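Local coordinates for protein putative oxidoreductase molybdopterin-binding subunit (Sulfolobus tokodaii, PDB 4ZOH) that binds a pterin cytosine dinucleotide and probably serves as the catalytic, molybdenum-carrying subunit of an oxidoreductase of the aldehyde oxidase/xanthine dehydrogenase family, at residues D110-L115 against K259-V264; I161-E166 against T634-Y639. One frame throughout, in Å; residues are numbered along the deposited sequence.

In the fold
Both contacts tie in to the same five-stranded sheet, at different depths. Contact 1, a surface salt-bridge network, fixes the short helix 111-114 against strand 254-266, its centre about 25 Å from the centre of the chain. That strand pairs with strand 149-161, whose last residue, I161, opens contact 2, a buried meeting of two loops whose centre is about 17 Å from that of the chain. The two contact centres lie about 27 Å apart, their nearest atoms about 15 Å. Contact 2 is the one close to the redox groups: L165 touches an iron-sulfur cluster, the side chain of F636 is about 9 Å from it, and that of S163 about 11 Å from the pterin cytosine dinucleotide.

Contact 1: residues D110-L115 against K259-V264; sequences DPEKAL and KLKFEV
The carboxylate of E112 is shared between two lysines of one strand, K259 and K261, each taking one oxygen. OE2 of E112 accepts from NZ of K259 at 2.7 Å, and OE1 of E112 from NZ of K261, likewise at 2.7 Å. Neither ammonium lies in the plane of the carboxylate: the K259 nitrogen stands 38° out of it and the K261 nitrogen 44°. The approaches differ. K259 crosses the glutamate side chain at about a right angle, after a bend at its third torsion, whereas K261 comes from the opposite direction, its chain bent at chi2 (-89°) and again at chi4; CE of K261 lies 3.2 Å from OE1 of E112. Because K259 and K261 are two apart in a strand, both point to the same face, and one acid can serve both, which probably favours its charged form and eases the repulsion between the two ammonium groups. On the helical side, D110 is the N-cap: its OD1 accepts from the backbone N of E112 at 2.8 Å. The same OD1 lies 5.4 Å from K259 NZ, not in contact, though the opposite charges probably attract weakly. E112 and P111 also rest on I280 of strand 272-282, while K259 and K261 touch T154 of strand 149-161; these two strands flank strand 254-266, from which L260, F262 and V264 pack on helix 336-353.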
loop_
_atom_site.group_PDB
_atom_site.type_symbol
_atom_site.label_atom_id
_atom_site.label_comp_id
_atom_site.label_asym_id
_atom_site.label_seq_id
_atom_site.Cartn_x
_atom_site.Cartn_y
_atom_site.Cartn_z
ATOM N N ASP A 110 23.735 35.208 -17.296
ATOM C CA ASP A 110 25.110 35.254 -16.836
ATOM C C ASP A 110 25.197 35.955 -15.499
ATOM O O ASP A 110 24.791 37.114 -15.424
ATOM C CB ASP A 110 25.881 35.939 -17.963
ATOM C CG ASP A 110 27.342 36.254 -17.592
ATOM O OD1 ASP A 110 27.798 36.151 -16.427
ATOM O OD2 ASP A 110 28.034 36.681 -18.525
ATOM N N PRO A 111 25.725 35.283 -14.428
ATOM C CA PRO A 111 25.697 35.877 -13.087
ATOM C C PRO A 111 26.558 37.144 -12.922
ATOM O O PRO A 111 26.340 37.952 -11.972
ATOM C CB PRO A 111 26.231 34.748 -12.174
ATOM C CG PRO A 111 27.046 33.874 -13.074
ATOM C CD PRO A 111 26.297 33.898 -14.379
ATOM N N GLU A 112 27.542 37.271 -13.820
ATOM C CA GLU A 112 28.383 38.441 -13.934
ATOM C C GLU A 112 27.660 39.659 -14.453
ATOM O O GLU A 112 27.871 40.725 -13.906
ATOM C CB GLU A 112 29.560 38.151 -14.842
ATOM C CG GLU A 112 30.805 37.867 -14.041
ATOM C CD GLU A 112 32.032 37.922 -14.915
ATOM O OE1 GLU A 112 32.871 38.810 -14.691
ATOM O OE2 GLU A 112 32.100 37.110 -15.866
ATOM N N LYS A 113 26.856 39.505 -15.506
ATOM C CA LYS A 113 25.850 40.501 -15.891
ATOM C C LYS A 113 24.883 40.763 -14.751
ATOM O O LYS A 113 24.647 41.907 -14.409
ATOM C CB LYS A 113 25.036 40.035 -17.086
ATOM C CG LYS A 113 25.520 40.457 -18.449
ATOM C CD LYS A 113 26.759 39.686 -18.865
ATOM C CE LYS A 113 27.307 40.115 -20.234
ATOM N NZ LYS A 113 26.679 39.386 -21.393
ATOM N N ALA A 114 24.383 39.698 -14.107
ATOM C CA ALA A 114 23.233 39.800 -13.211
ATOM C C ALA A 114 23.564 40.641 -12.006
ATOM O O ALA A 114 22.685 41.376 -11.454
ATOM C CB ALA A 114 22.752 38.405 -12.749
ATOM N N LEU A 115 24.790 40.492 -11.534
ATOM C CA LEU A 115 25.224 41.221 -10.340
ATOM C C LEU A 115 25.295 42.776 -10.558
ATOM O O LEU A 115 25.390 43.499 -9.587
ATOM C CB LEU A 115 26.541 40.684 -9.744
ATOM C CG LEU A 115 27.910 40.783 -10.429
ATOM C CD1 LEU A 115 28.637 42.108 -10.122
ATOM C CD2 LEU A 115 28.801 39.641 -9.963
ATOM N N LYS A 259 32.729 30.393 -10.826
ATOM C CA LYS A 259 33.837 31.005 -11.587
ATOM C C LYS A 259 34.827 31.645 -10.618
ATOM O O LYS A 259 34.409 32.428 -9.718
ATOM C CB LYS A 259 33.261 32.116 -12.484
ATOM C CG LYS A 259 34.142 32.521 -13.666
ATOM C CD LYS A 259 33.637 33.766 -14.389
ATOM C CE LYS A 259 33.029 33.371 -15.689
ATOM N NZ LYS A 259 32.943 34.601 -16.499
ATOM N N LEU A 260 36.122 31.346 -10.766
ATOM C CA LEU A 260 37.153 32.067 -9.978
ATOM C C LEU A 260 38.063 32.906 -10.872
ATOM O O LEU A 260 38.728 32.350 -11.776
ATOM C CB LEU A 260 37.988 31.130 -9.107
ATOM C CG LEU A 260 38.952 31.841 -8.190
ATOM C CD1 LEU A 260 38.204 32.532 -7.056
ATOM C CD2 LEU A 260 39.911 30.805 -7.609
ATOM N N LYS A 261 38.026 34.243 -10.666
ATOM C CA LYS A 261 39.017 35.209 -11.230
ATOM C C LYS A 261 40.086 35.208 -10.167
ATOM O O LYS A 261 39.812 35.589 -9.003
ATOM C CB LYS A 261 38.452 36.629 -11.360
ATOM C CG LYS A 261 37.021 36.758 -11.919
ATOM C CD LYS A 261 36.965 36.880 -13.446
ATOM C CE LYS A 261 35.613 37.345 -13.984
ATOM N NZ LYS A 261 35.379 38.793 -13.689
ATOM N N PHE A 262 41.286 34.714 -10.505
ATOM C CA PHE A 262 42.314 34.516 -9.440
ATOM C C PHE A 262 43.610 35.234 -9.798
ATOM O O PHE A 262 43.883 35.498 -10.956
ATOM C CB PHE A 262 42.567 33.009 -9.114
ATOM C CG PHE A 262 43.463 32.303 -10.120
ATOM C CD1 PHE A 262 44.873 32.391 -10.030
ATOM C CD2 PHE A 262 42.911 31.597 -11.175
ATOM C CE1 PHE A 262 45.691 31.801 -10.991
ATOM C CE2 PHE A 262 43.717 30.973 -12.114
ATOM C CZ PHE A 262 45.112 31.063 -12.013
ATOM N N GLU A 263 44.432 35.500 -8.796
ATOM C CA GLU A 263 45.782 35.880 -9.065
ATOM C C GLU A 263 46.565 35.195 -7.993
ATOM O O GLU A 263 46.206 35.270 -6.821
ATOM C CB GLU A 263 45.952 37.425 -9.041
ATOM C CG GLU A 263 47.350 37.935 -8.653
ATOM C CD GLU A 263 47.533 39.453 -8.807
ATOM O OE1 GLU A 263 48.605 39.891 -9.335
ATOM O OE2 GLU A 263 46.608 40.212 -8.420
ATOM N N VAL A 264 47.662 34.521 -8.377
ATOM C CA VAL A 264 48.389 33.785 -7.331
ATOM C C VAL A 264 49.778 34.414 -7.213
ATOM O O VAL A 264 50.408 34.781 -8.218
ATOM C CB VAL A 264 48.380 32.213 -7.588
ATOM C CG1 VAL A 264 48.988 31.862 -8.930
ATOM C CG2 VAL A 264 49.051 31.425 -6.493
#

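Contact 2: residues I161-E166 against T634-Y639; sequences IASPLE and TNFQDY
The phenol oxygen of Y639 is gripped by two groups: the backbone N of I161 donates to OH at 2.8 Å and almost straight (172°), and E621 OE1 makes a weak hydrogen bond with it. With its CG anti to the backbone N (chi1 -170°), the tyrosine carries its ring under the I161 side chain, whose CB stands over one face, 4.3 Å from the centroid, in a CH-pi contact offset toward the rim. Y639 follows a turn shaped by an Asx motif, within the loop between helix 600-619 and strand 651-655, in which N635 OD1 accepts from D638 N at 2.7 Å. S163 OG, 3.5 Å from Y639 CE2, meets the ring obliquely and donates to I161 O at 2.7 Å from above the carbonyl plane; a basic side chain of another protein chain shares that oxygen. A phenylalanine in place of this tyrosine would probably leave the buried N of I161 without its acceptor. F636, from the same turn, offers its ring edge to S163, with CE1 of F636 3.8 Å from CB of S163, and meets F249 of helix 245-251 edge-to-face, while L165 touches the iron-sulfur cluster.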
loop_
_atom_site.group_PDB
_atom_site.type_symbol
_atom_site.label_atom_id
_atom_site.label_comp_id
_atom_site.label_asym_id
_atom_site.label_seq_id
_atom_site.Cartn_x
_atom_site.Cartn_y
_atom_site.Cartn_z
ATOM N N ILE A 161 24.295 18.401 -13.739
ATOM C CA ILE A 161 23.017 17.959 -13.248
ATOM C C ILE A 161 23.143 16.569 -12.604
ATOM O O ILE A 161 23.620 15.633 -13.255
ATOM C CB ILE A 161 22.023 17.926 -14.408
ATOM C CG1 ILE A 161 21.909 19.347 -15.026
ATOM C CG2 ILE A 161 20.636 17.446 -13.927
ATOM C CD1 ILE A 161 21.225 19.336 -16.409
ATOM N N ALA A 162 22.733 16.467 -11.338
ATOM C CA ALA A 162 22.826 15.281 -10.528
ATOM C C ALA A 162 22.419 13.988 -11.262
ATOM O O ALA A 162 23.171 13.008 -11.229
ATOM C CB ALA A 162 22.073 15.473 -9.238
ATOM N N SER A 163 21.304 14.041 -12.010
ATOM C CA SER A 163 20.840 12.939 -12.850
ATOM C C SER A 163 20.801 11.553 -12.127
ATOM O O SER A 163 21.257 10.577 -12.716
ATOM C CB SER A 163 21.698 12.832 -14.124
ATOM O OG SER A 163 21.972 14.082 -14.686
ATOM N N PRO A 164 20.263 11.465 -10.859
ATOM C CA PRO A 164 20.080 10.124 -10.272
ATOM C C PRO A 164 19.191 9.314 -11.205
ATOM O O PRO A 164 18.344 9.893 -11.914
ATOM C CB PRO A 164 19.322 10.394 -8.972
ATOM C CG PRO A 164 18.598 11.700 -9.191
ATOM C CD PRO A 164 19.491 12.489 -10.124
ATOM N N LEU A 165 19.376 7.988 -11.235
ATOM C CA LEU A 165 18.592 7.186 -12.221
ATOM C C LEU A 165 17.099 7.130 -11.880
ATOM O O LEU A 165 16.277 6.925 -12.776
ATOM C CB LEU A 165 19.112 5.746 -12.223
ATOM C CG LEU A 165 19.586 5.102 -13.509
ATOM C CD1 LEU A 165 19.192 3.682 -13.152
ATOM C CD2 LEU A 165 18.933 5.448 -14.848
ATOM N N GLU A 166 16.754 7.211 -10.608
ATOM C CA GLU A 166 15.355 7.496 -10.237
ATOM C C GLU A 166 15.195 9.018 -10.007
ATOM O O GLU A 166 15.893 9.636 -9.144
ATOM C CB GLU A 166 14.888 6.759 -8.936
ATOM C CG GLU A 166 13.375 6.918 -8.664
ATOM C CD GLU A 166 12.998 6.924 -7.190
ATOM O OE1 GLU A 166 11.791 6.772 -6.868
ATOM O OE2 GLU A 166 13.874 7.077 -6.292
ATOM N N THR A 634 18.666 18.030 -22.328
ATOM C CA THR A 634 17.540 17.679 -21.479
ATOM C C THR A 634 17.181 16.158 -21.497
ATOM O O THR A 634 16.063 15.784 -21.134
ATOM C CB THR A 634 16.297 18.542 -21.850
ATOM O OG1 THR A 634 15.864 18.160 -23.143
ATOM C CG2 THR A 634 16.617 20.022 -21.869
ATOM N N ASN A 635 18.130 15.308 -21.882
ATOM C CA ASN A 635 17.928 13.852 -21.912
ATOM C C ASN A 635 19.252 13.154 -21.817
ATOM O O ASN A 635 20.286 13.802 -21.891
ATOM C CB ASN A 635 17.210 13.436 -23.170
ATOM C CG ASN A 635 17.928 13.914 -24.371
ATOM O OD1 ASN A 635 19.056 13.489 -24.640
ATOM N ND2 ASN A 635 17.322 14.873 -25.067
ATOM N N PHE A 636 19.232 11.841 -21.562
ATOM C CA PHE A 636 20.474 11.079 -21.387
ATOM C C PHE A 636 21.297 10.899 -22.657
ATOM O O PHE A 636 22.443 10.487 -22.559
ATOM C CB PHE A 636 20.257 9.738 -20.692
ATOM C CG PHE A 636 20.088 9.847 -19.226
ATOM C CD1 PHE A 636 21.045 10.483 -18.449
ATOM C CD2 PHE A 636 18.927 9.324 -18.611
ATOM C CE1 PHE A 636 20.885 10.566 -17.061
ATOM C CE2 PHE A 636 18.782 9.382 -17.234
ATOM C CZ PHE A 636 19.761 9.997 -16.440
ATOM N N GLN A 637 20.748 11.253 -23.814
ATOM C CA GLN A 637 21.563 11.349 -25.050
ATOM C C GLN A 637 22.351 12.632 -24.979
ATOM O O GLN A 637 23.552 12.538 -25.016
ATOM C CB GLN A 637 20.701 11.239 -26.319
ATOM C CG GLN A 637 21.349 11.660 -27.627
ATOM C CD GLN A 637 20.295 11.867 -28.709
ATOM O OE1 GLN A 637 19.881 10.938 -29.382
ATOM N NE2 GLN A 637 19.835 13.099 -28.858
ATOM N N ASP A 638 21.703 13.807 -24.783
ATOM C CA ASP A 638 22.425 15.105 -24.814
ATOM C C ASP A 638 23.120 15.517 -23.503
ATOM O O ASP A 638 23.971 16.397 -23.498
ATOM C CB ASP A 638 21.528 16.276 -25.280
ATOM C CG ASP A 638 20.722 15.949 -26.491
ATOM O OD1 ASP A 638 21.218 15.251 -27.396
ATOM O OD2 ASP A 638 19.553 16.381 -26.544
ATOM N N TYR A 639 22.724 14.931 -22.371
ATOM C CA TYR A 639 23.463 15.110 -21.118
ATOM C C TYR A 639 24.209 13.800 -20.835
ATOM O O TYR A 639 23.631 12.865 -20.303
ATOM C CB TYR A 639 22.567 15.509 -19.940
ATOM C CG TYR A 639 23.410 15.905 -18.758
ATOM C CD1 TYR A 639 23.936 17.183 -18.660
ATOM C CD2 TYR A 639 23.707 14.986 -17.762
ATOM C CE1 TYR A 639 24.741 17.542 -17.570
ATOM C CE2 TYR A 639 24.508 15.322 -16.703
ATOM C CZ TYR A 639 25.046 16.612 -16.632
ATOM O OH TYR A 639 25.837 16.905 -15.556
#